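Local atomic coordinates of tRNA(Phe) 7-((3-amino-3-carboxypropyl)-4-demethylwyosine(37)-N(4))-methyltransferase 1 (Pyrococcus horikoshii, PDB entry 2IT3), a protein that probably methylates the N-4 position of a wyosine precursor at position 37 of tRNA(Phe), using S-adenosyl-L-methionine as the methyl donor. Residues V122-S127 and S193-L198; G56-M61 and G76-E81. All blocks are in the same frame, centred on the assembly; numbering follows the deposited sequence.

The two interactions illustrate how a single chain is held together by contacts of quite different character. Interaction 2, which comes first along the chain, zips the antiparallel hairpin formed by strand 48-63 and strand 73-78, part of the antiparallel sheet. Interaction 1 follows it in series and joins helix 115-127 to residues 193-198, at and beyond the end of helix 167-194, at the surface. Their centres lie 27 Å apart, on opposite sides of the centre of the chain, with nearest atoms about 14 Å from each other. Helix 167-194 connects them: Ile58 of interaction 2 packs on its Ala177, Asn178 and Met181, while Lys194 near its end and the residues just beyond supply one side of interaction 1.

Interaction 1: residues V122-S127 and S193-L198; sequences VNLAVS and SKINAL
Leu124 carries the apolar part of this contact, dividing its two methyl groups between Lys194 and the residues after it. CD1 rests against the root of the Lys194 side chain, 3.9 Å from Lys194 CB. CD2 lies by the backbone oxygen of Lys194 as well as by the next residues: it is 3.9 Å from Ile195 CD1 and meets the forked end of Leu198, whose CD1 is 4.1 Å from Leu124 CD2. With CG trans to the backbone nitrogen (chi1 170°), Leu124 points toward the other segment, and its side chain meets that of Ile195 at about a right angle. The end of Ile195 approaches Leu124 although its CB does not point directly at it. The result is a small apolar cluster, centred on one leucine and the aliphatic groups gathered round it.

The polar part is looser. Lys194 runs extended beyond CG past Ser127, bringing NZ to 3.7 Å from Ser127 O, too long to count as a hydrogen bond, though an electrostatic attraction is plausible. That carbonyl also receives a weak hydrogen bond from Arg190, so two basic side chains gather near the C-terminal end of this helix, where the helix dipole would probably favour positive charge. Ser127 turns its hydroxyl back on its own helix, donating from OG to Leu124 O at 2.8 Å, with the donor above the carbonyl plane.

This modest surface contact joins helix 115-127 to residues 193-198 across a long sequence separation. Helix 115-127 itself packs on strand 143-148 through Val122 and Ala125, whereas on the other segment Ile195 touches Lys41 and Ile42 of helix 36-43.

Interaction 2: residues G56-M61 and G76-E81; sequences GRISVM and GKWHRE
Ile58 and Trp78 exchange two nearly straight backbone hydrogen bonds, Ile58 N to Trp78 O at 2.7 Å and Trp78 N to Ile58 O at 2.8 Å. Farther along, Val60 N donates to Gly76 O at 3.0 Å, whereas the return bond from Gly76 N to Val60 O is weak. Just outside the paired strands, Gly56 O receives a weak bond from His79 ND1 and one from a water that also donates to His79 O, which ties the two segments together where the regular ladder stops. The pattern is that of an antiparallel beta hairpin between strand 48-63 and strand 73-78: Ser59 and Lys77 form the non-hydrogen-bonded pair between the two hydrogen-bonded ones, and strand 98-112 borders strand 48-63 along its other edge.

On the face bearing Ile58, Val60 and Trp78, one face of the indole has Gly76 C above it, offset toward the rim, while Val60 CG2 meets its edge in plane, 3.6 Å from Trp78 CZ3. Ile58 CG2 approaches the same benzo ring at Trp78 CE3, 4.0 Å away; helices 84-92 and 167-194 cover this side.

Beside the strands' end, Arg57 CB sits over one face of the His79 imidazole, a CH-pi contact at 3.9 Å from the ring centroid. On the other face of the sheet, Lys77, bent at chi3 (63°), curls over Ser59 and brings NZ to 3.2 Å from Arg57 NE, two donors of like charge; Lys77 also makes a cation-pi contact with Trp74.

Interaction 1: residues V122-S127 and S193-L198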
ATOM      1  N   VAL A 122      15.639  -1.333   5.673  1.00 29.68           N
ATOM      2  CA  VAL A 122      14.740  -1.370   4.523  1.00 30.20           C
ATOM      3  C   VAL A 122      15.158  -2.415   3.481  1.00 31.69           C
ATOM      4  O   VAL A 122      14.326  -3.200   3.018  1.00 32.92           O
ATOM      5  CB  VAL A 122      14.655   0.007   3.826  1.00 29.96           C
ATOM      6  CG1 VAL A 122      13.907  -0.130   2.515  1.00 30.76           C
ATOM      7  CG2 VAL A 122      13.942   1.011   4.720  1.00 25.70           C
ATOM      8  N   ASN A 123      16.440  -2.429   3.112  1.00 32.34           N
ATOM      9  CA  ASN A 123      16.924  -3.390   2.121  1.00 32.99           C
ATOM     10  C   ASN A 123      16.783  -4.816   2.638  1.00 32.88           C
ATOM     11  O   ASN A 123      16.436  -5.728   1.886  1.00 32.68           O
ATOM     12  CB  ASN A 123      18.393  -3.130   1.768  1.00 34.07           C
ATOM     13  CG  ASN A 123      18.635  -1.727   1.250  1.00 33.84           C
ATOM     14  OD1 ASN A 123      17.815  -1.166   0.525  1.00 38.18           O
ATOM     15  ND2 ASN A 123      19.776  -1.158   1.610  1.00 37.53           N
ATOM     16  N   LEU A 124      17.063  -5.007   3.924  1.00 32.33           N
ATOM     17  CA  LEU A 124      16.943  -6.329   4.528  1.00 32.43           C
ATOM     18  C   LEU A 124      15.485  -6.772   4.511  1.00 32.58           C
ATOM     19  O   LEU A 124      15.180  -7.928   4.229  1.00 32.37           O
ATOM     20  CB  LEU A 124      17.442  -6.313   5.976  1.00 32.64           C
ATOM     21  CG  LEU A 124      17.127  -7.605   6.740  1.00 33.34           C
ATOM     22  CD1 LEU A 124      17.874  -8.767   6.094  1.00 36.89           C
ATOM     23  CD2 LEU A 124      17.510  -7.465   8.210  1.00 31.72           C
ATOM     24  N   ALA A 125      14.589  -5.837   4.821  1.00 33.01           N
ATOM     25  CA  ALA A 125      13.162  -6.126   4.847  1.00 31.89           C
ATOM     26  C   ALA A 125      12.681  -6.484   3.449  1.00 32.28           C
ATOM     27  O   ALA A 125      11.971  -7.465   3.271  1.00 30.54           O
ATOM     28  CB  ALA A 125      12.387  -4.921   5.373  1.00 31.64           C
ATOM     29  N   VAL A 126      13.064  -5.680   2.462  1.00 32.55           N
ATOM     30  CA  VAL A 126      12.663  -5.942   1.080  1.00 33.73           C
ATOM     31  C   VAL A 126      13.134  -7.314   0.619  1.00 35.21           C
ATOM     32  O   VAL A 126      12.367  -8.065   0.011  1.00 37.42           O
ATOM     33  CB  VAL A 126      13.222  -4.877   0.100  1.00 33.33           C
ATOM     34  CG1 VAL A 126      12.958  -5.308  -1.339  1.00 35.07           C
ATOM     35  CG2 VAL A 126      12.563  -3.528   0.350  1.00 31.01           C
ATOM     36  N   SER A 127      14.389  -7.649   0.914  1.00 36.20           N
ATOM     37  CA  SER A 127      14.923  -8.927   0.461  1.00 37.21           C
ATOM     38  C   SER A 127      14.242 -10.121   1.145  1.00 37.26           C
ATOM     39  O   SER A 127      14.385 -11.264   0.737  1.00 37.62           O
ATOM     40  CB  SER A 127      16.429  -8.941   0.745  1.00 38.13           C
ATOM     41  OG  SER A 127      16.645  -9.084   2.152  1.00 38.91           O
ATOM     42  N   SER A 193      14.839 -14.533  11.087  1.00 44.31           N
ATOM     43  CA  SER A 193      16.081 -15.291  11.073  1.00 46.61           C
ATOM     44  C   SER A 193      17.258 -14.449  10.587  1.00 47.65           C
ATOM     45  O   SER A 193      18.396 -14.662  11.003  1.00 47.84           O
ATOM     46  CB  SER A 193      15.938 -16.530  10.185  1.00 45.53           C
ATOM     47  OG  SER A 193      15.760 -16.164   8.830  1.00 49.46           O
ATOM     48  N   LYS A 194      16.982 -13.488   9.713  1.00 48.88           N
ATOM     49  CA  LYS A 194      18.037 -12.640   9.172  1.00 50.59           C
ATOM     50  C   LYS A 194      18.262 -11.365   9.974  1.00 50.96           C
ATOM     51  O   LYS A 194      19.220 -10.636   9.727  1.00 50.93           O
ATOM     52  CB  LYS A 194      17.716 -12.252   7.729  1.00 50.46           C
ATOM     53  CG  LYS A 194      17.507 -13.412   6.777  1.00 53.36           C
ATOM     54  CD  LYS A 194      17.116 -12.876   5.414  1.00 56.78           C
ATOM     55  CE  LYS A 194      16.610 -13.972   4.493  1.00 58.97           C
ATOM     56  NZ  LYS A 194      16.119 -13.403   3.204  1.00 56.02           N
ATOM     57  N   ILE A 195      17.388 -11.097  10.936  1.00 52.41           N
ATOM     58  CA  ILE A 195      17.496  -9.882  11.732  1.00 54.09           C
ATOM     59  C   ILE A 195      18.731  -9.820  12.638  1.00 55.31           C
ATOM     60  O   ILE A 195      19.223  -8.733  12.947  1.00 55.15           O
ATOM     61  CB  ILE A 195      16.223  -9.675  12.576  1.00 53.56           C
ATOM     62  CG1 ILE A 195      16.074  -8.197  12.931  1.00 53.92           C
ATOM     63  CG2 ILE A 195      16.281 -10.515  13.828  1.00 55.57           C
ATOM     64  CD1 ILE A 195      15.875  -7.301  11.721  1.00 52.29           C
ATOM     65  N   ASN A 196      19.233 -10.981  13.052  1.00 57.41           N
ATOM     66  CA  ASN A 196      20.413 -11.057  13.921  1.00 59.40           C
ATOM     67  C   ASN A 196      21.664 -10.426  13.307  1.00 60.38           C
ATOM     68  O   ASN A 196      22.425  -9.734  13.988  1.00 60.53           O
ATOM     69  CB  ASN A 196      20.715 -12.519  14.269  1.00 59.47           C
ATOM     70  CG  ASN A 196      20.802 -13.408  13.037  1.00 61.36           C
ATOM     71  OD1 ASN A 196      21.627 -13.186  12.151  1.00 62.41           O
ATOM     72  ND2 ASN A 196      19.943 -14.421  12.978  1.00 61.79           N
ATOM     73  N   ALA A 197      21.870 -10.672  12.019  1.00 61.34           N
ATOM     74  CA  ALA A 197      23.026 -10.148  11.303  1.00 62.53           C
ATOM     75  C   ALA A 197      23.035  -8.624  11.261  1.00 62.86           C
ATOM     76  O   ALA A 197      24.091  -7.998  11.147  1.00 62.93           O
ATOM     77  CB  ALA A 197      23.046 -10.707   9.882  1.00 62.60           C
ATOM     78  N   LEU A 198      21.849  -8.035  11.350  1.00 63.68           N
ATOM     79  CA  LEU A 198      21.700  -6.588  11.308  1.00 64.04           C
ATOM     80  C   LEU A 198      22.405  -5.921  12.486  1.00 64.73           C
ATOM     81  O   LEU A 198      22.721  -4.730  12.439  1.00 64.80           O
ATOM     82  CB  LEU A 198      20.215  -6.228  11.316  1.00 63.84           C
ATOM     83  CG  LEU A 198      19.817  -4.816  10.895  1.00 63.26           C
ATOM     84  CD1 LEU A 198      20.193  -4.599   9.439  1.00 62.04           C
ATOM     85  CD2 LEU A 198      18.322  -4.633  11.089  1.00 63.95           C
TER

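Interaction 2: residues G56-M61 and G76-E81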
ATOM      1  N   GLY A  56      -0.352  -9.886  10.475  1.00 30.17           N
ATOM      2  CA  GLY A  56      -1.357  -9.928   9.429  1.00 29.98           C
ATOM      3  C   GLY A  56      -2.743 -10.104  10.022  1.00 31.19           C
ATOM      4  O   GLY A  56      -2.889 -10.521  11.176  1.00 29.92           O
ATOM      5  N   ARG A  57      -3.766  -9.761   9.251  1.00 30.57           N
ATOM      6  CA  ARG A  57      -5.121  -9.918   9.735  1.00 30.32           C
ATOM      7  C   ARG A  57      -6.134  -9.913   8.611  1.00 29.54           C
ATOM      8  O   ARG A  57      -5.947  -9.260   7.577  1.00 26.23           O
ATOM      9  CB  ARG A  57      -5.476  -8.825  10.743  1.00 32.23           C
ATOM     10  CG  ARG A  57      -5.691  -7.460  10.143  1.00 35.66           C
ATOM     11  CD  ARG A  57      -6.322  -6.523  11.157  1.00 47.11           C
ATOM     12  NE  ARG A  57      -7.201  -5.543  10.515  1.00 55.80           N
ATOM     13  CZ  ARG A  57      -6.782  -4.583   9.697  1.00 58.59           C
ATOM     14  NH1 ARG A  57      -5.488  -4.462   9.423  1.00 61.10           N
ATOM     15  NH2 ARG A  57      -7.659  -3.764   9.134  1.00 58.50           N
ATOM     16  N   ILE A  58      -7.198 -10.673   8.831  1.00 27.63           N
ATOM     17  CA  ILE A  58      -8.300 -10.792   7.901  1.00 27.27           C
ATOM     18  C   ILE A  58      -9.453 -10.113   8.624  1.00 27.02           C
ATOM     19  O   ILE A  58      -9.551 -10.190   9.847  1.00 26.24           O
ATOM     20  CB  ILE A  58      -8.621 -12.275   7.635  1.00 27.69           C
ATOM     21  CG1 ILE A  58      -7.402 -12.953   7.002  1.00 27.12           C
ATOM     22  CG2 ILE A  58      -9.866 -12.397   6.761  1.00 26.55           C
ATOM     23  CD1 ILE A  58      -7.594 -14.452   6.693  1.00 28.48           C
ATOM     24  N   SER A  59     -10.312  -9.422   7.883  1.00 26.44           N
ATOM     25  CA  SER A  59     -11.435  -8.735   8.502  1.00 26.66           C
ATOM     26  C   SER A  59     -12.607  -8.590   7.560  1.00 26.07           C
ATOM     27  O   SER A  59     -12.475  -8.745   6.347  1.00 24.52           O
ATOM     28  CB  SER A  59     -11.029  -7.327   8.951  1.00 25.92           C
ATOM     29  OG  SER A  59     -10.021  -7.370   9.936  1.00 32.37           O
ATOM     30  N   VAL A  60     -13.747  -8.251   8.155  1.00 27.19           N
ATOM     31  CA  VAL A  60     -14.999  -8.028   7.453  1.00 27.88           C
ATOM     32  C   VAL A  60     -15.511  -6.733   8.070  1.00 29.37           C
ATOM     33  O   VAL A  60     -15.679  -6.663   9.286  1.00 26.87           O
ATOM     34  CB  VAL A  60     -16.008  -9.162   7.742  1.00 28.05           C
ATOM     35  CG1 VAL A  60     -17.358  -8.844   7.109  1.00 27.77           C
ATOM     36  CG2 VAL A  60     -15.470 -10.490   7.213  1.00 29.77           C
HETATM   37  N   MSE A  61     -15.732  -5.707   7.252  1.00 31.02           N
HETATM   38  CA  MSE A  61     -16.211  -4.427   7.769  1.00 34.71           C
HETATM   39  C   MSE A  61     -17.109  -3.685   6.776  1.00 36.05           C
HETATM   40  O   MSE A  61     -16.982  -3.866   5.563  1.00 35.40           O
HETATM   41  CB  MSE A  61     -15.016  -3.541   8.141  1.00 34.98           C
HETATM   42  CG  MSE A  61     -14.058  -3.256   6.988  1.00 38.10           C
HETATM   43 SE   MSE A  61     -14.502  -1.687   5.910  1.00 54.62          SE
HETATM   44  CE  MSE A  61     -13.541  -0.350   6.922  1.00 40.97           C
ATOM     45  N   GLY A  76     -15.977  -8.408  11.948  1.00 28.73           N
ATOM     46  CA  GLY A  76     -15.160  -9.543  12.322  1.00 29.10           C
ATOM     47  C   GLY A  76     -13.692  -9.246  12.086  1.00 28.94           C
ATOM     48  O   GLY A  76     -13.351  -8.559  11.120  1.00 28.84           O
ATOM     49  N   LYS A  77     -12.831  -9.751  12.967  1.00 29.69           N
ATOM     50  CA  LYS A  77     -11.385  -9.551  12.860  1.00 31.39           C
ATOM     51  C   LYS A  77     -10.640 -10.801  13.279  1.00 30.87           C
ATOM     52  O   LYS A  77     -10.840 -11.299  14.384  1.00 30.11           O
ATOM     53  CB  LYS A  77     -10.898  -8.403  13.754  1.00 32.70           C
ATOM     54  CG  LYS A  77     -11.344  -7.019  13.342  1.00 38.14           C
ATOM     55  CD  LYS A  77     -10.378  -5.958  13.867  1.00 41.71           C
ATOM     56  CE  LYS A  77      -8.998  -6.140  13.258  1.00 45.17           C
ATOM     57  NZ  LYS A  77      -8.077  -5.001  13.537  1.00 50.59           N
ATOM     58  N   TRP A  78      -9.761 -11.285  12.411  1.00 30.16           N
ATOM     59  CA  TRP A  78      -8.987 -12.479  12.702  1.00 30.32           C
ATOM     60  C   TRP A  78      -7.516 -12.279  12.368  1.00 31.02           C
ATOM     61  O   TRP A  78      -7.173 -11.790  11.292  1.00 30.02           O
ATOM     62  CB  TRP A  78      -9.524 -13.647  11.891  1.00 30.63           C
ATOM     63  CG  TRP A  78     -10.975 -13.853  12.073  1.00 31.05           C
ATOM     64  CD1 TRP A  78     -11.585 -14.557  13.068  1.00 31.22           C
ATOM     65  CD2 TRP A  78     -12.018 -13.320  11.255  1.00 29.03           C
ATOM     66  NE1 TRP A  78     -12.945 -14.499  12.917  1.00 30.44           N
ATOM     67  CE2 TRP A  78     -13.240 -13.747  11.811  1.00 32.19           C
ATOM     68  CE3 TRP A  78     -12.038 -12.526  10.104  1.00 28.48           C
ATOM     69  CZ2 TRP A  78     -14.476 -13.406  11.254  1.00 29.73           C
ATOM     70  CZ3 TRP A  78     -13.264 -12.186   9.550  1.00 29.00           C
ATOM     71  CH2 TRP A  78     -14.465 -12.626  10.126  1.00 29.55           C
ATOM     72  N   HIS A  79      -6.652 -12.670  13.298  1.00 32.75           N
ATOM     73  CA  HIS A  79      -5.207 -12.564  13.127  1.00 34.49           C
ATOM     74  C   HIS A  79      -4.652 -13.970  12.900  1.00 34.93           C
ATOM     75  O   HIS A  79      -3.628 -14.350  13.478  1.00 36.21           O
ATOM     76  CB  HIS A  79      -4.575 -11.941  14.381  1.00 35.63           C
ATOM     77  CG  HIS A  79      -4.896 -10.489  14.566  1.00 39.84           C
ATOM     78  ND1 HIS A  79      -4.131  -9.480  14.017  1.00 45.30           N
ATOM     79  CD2 HIS A  79      -5.918  -9.876  15.212  1.00 43.47           C
ATOM     80  CE1 HIS A  79      -4.665  -8.309  14.317  1.00 45.48           C
ATOM     81  NE2 HIS A  79      -5.751  -8.522  15.041  1.00 46.56           N
ATOM     82  N   ARG A  80      -5.339 -14.732  12.052  1.00 35.15           N
ATOM     83  CA  ARG A  80      -4.964 -16.107  11.722  1.00 35.03           C
ATOM     84  C   ARG A  80      -5.770 -16.541  10.498  1.00 35.82           C
ATOM     85  O   ARG A  80      -6.643 -15.804  10.037  1.00 35.16           O
ATOM     86  CB  ARG A  80      -5.315 -17.034  12.890  1.00 36.88           C
ATOM     87  CG  ARG A  80      -6.820 -17.123  13.164  1.00 35.41           C
ATOM     88  CD  ARG A  80      -7.144 -17.987  14.376  1.00 36.22           C
ATOM     89  NE  ARG A  80      -8.579 -18.258  14.500  1.00 40.64           N
ATOM     90  CZ  ARG A  80      -9.494 -17.342  14.794  1.00 42.67           C
ATOM     91  NH1 ARG A  80      -9.130 -16.084  15.002  1.00 48.02           N
ATOM     92  NH2 ARG A  80     -10.777 -17.678  14.867  1.00 41.13           N
ATOM     93  N   GLU A  81      -5.481 -17.724   9.960  1.00 35.21           N
ATOM     94  CA  GLU A  81      -6.260 -18.209   8.825  1.00 34.86           C
ATOM     95  C   GLU A  81      -7.682 -18.322   9.355  1.00 33.84           C
ATOM     96  O   GLU A  81      -7.878 -18.589  10.535  1.00 33.37           O
ATOM     97  CB  GLU A  81      -5.769 -19.579   8.361  1.00 34.90           C
ATOM     98  CG  GLU A  81      -4.409 -19.563   7.682  1.00 36.61           C
ATOM     99  CD  GLU A  81      -3.974 -20.947   7.231  1.00 37.93           C
ATOM    100  OE1 GLU A  81      -4.634 -21.523   6.338  1.00 40.55           O
ATOM    101  OE2 GLU A  81      -2.973 -21.461   7.780  1.00 44.61           O
TER
HETATM  102  O   HOH W   1      -1.394 -12.881  12.170  1.00 32.32           O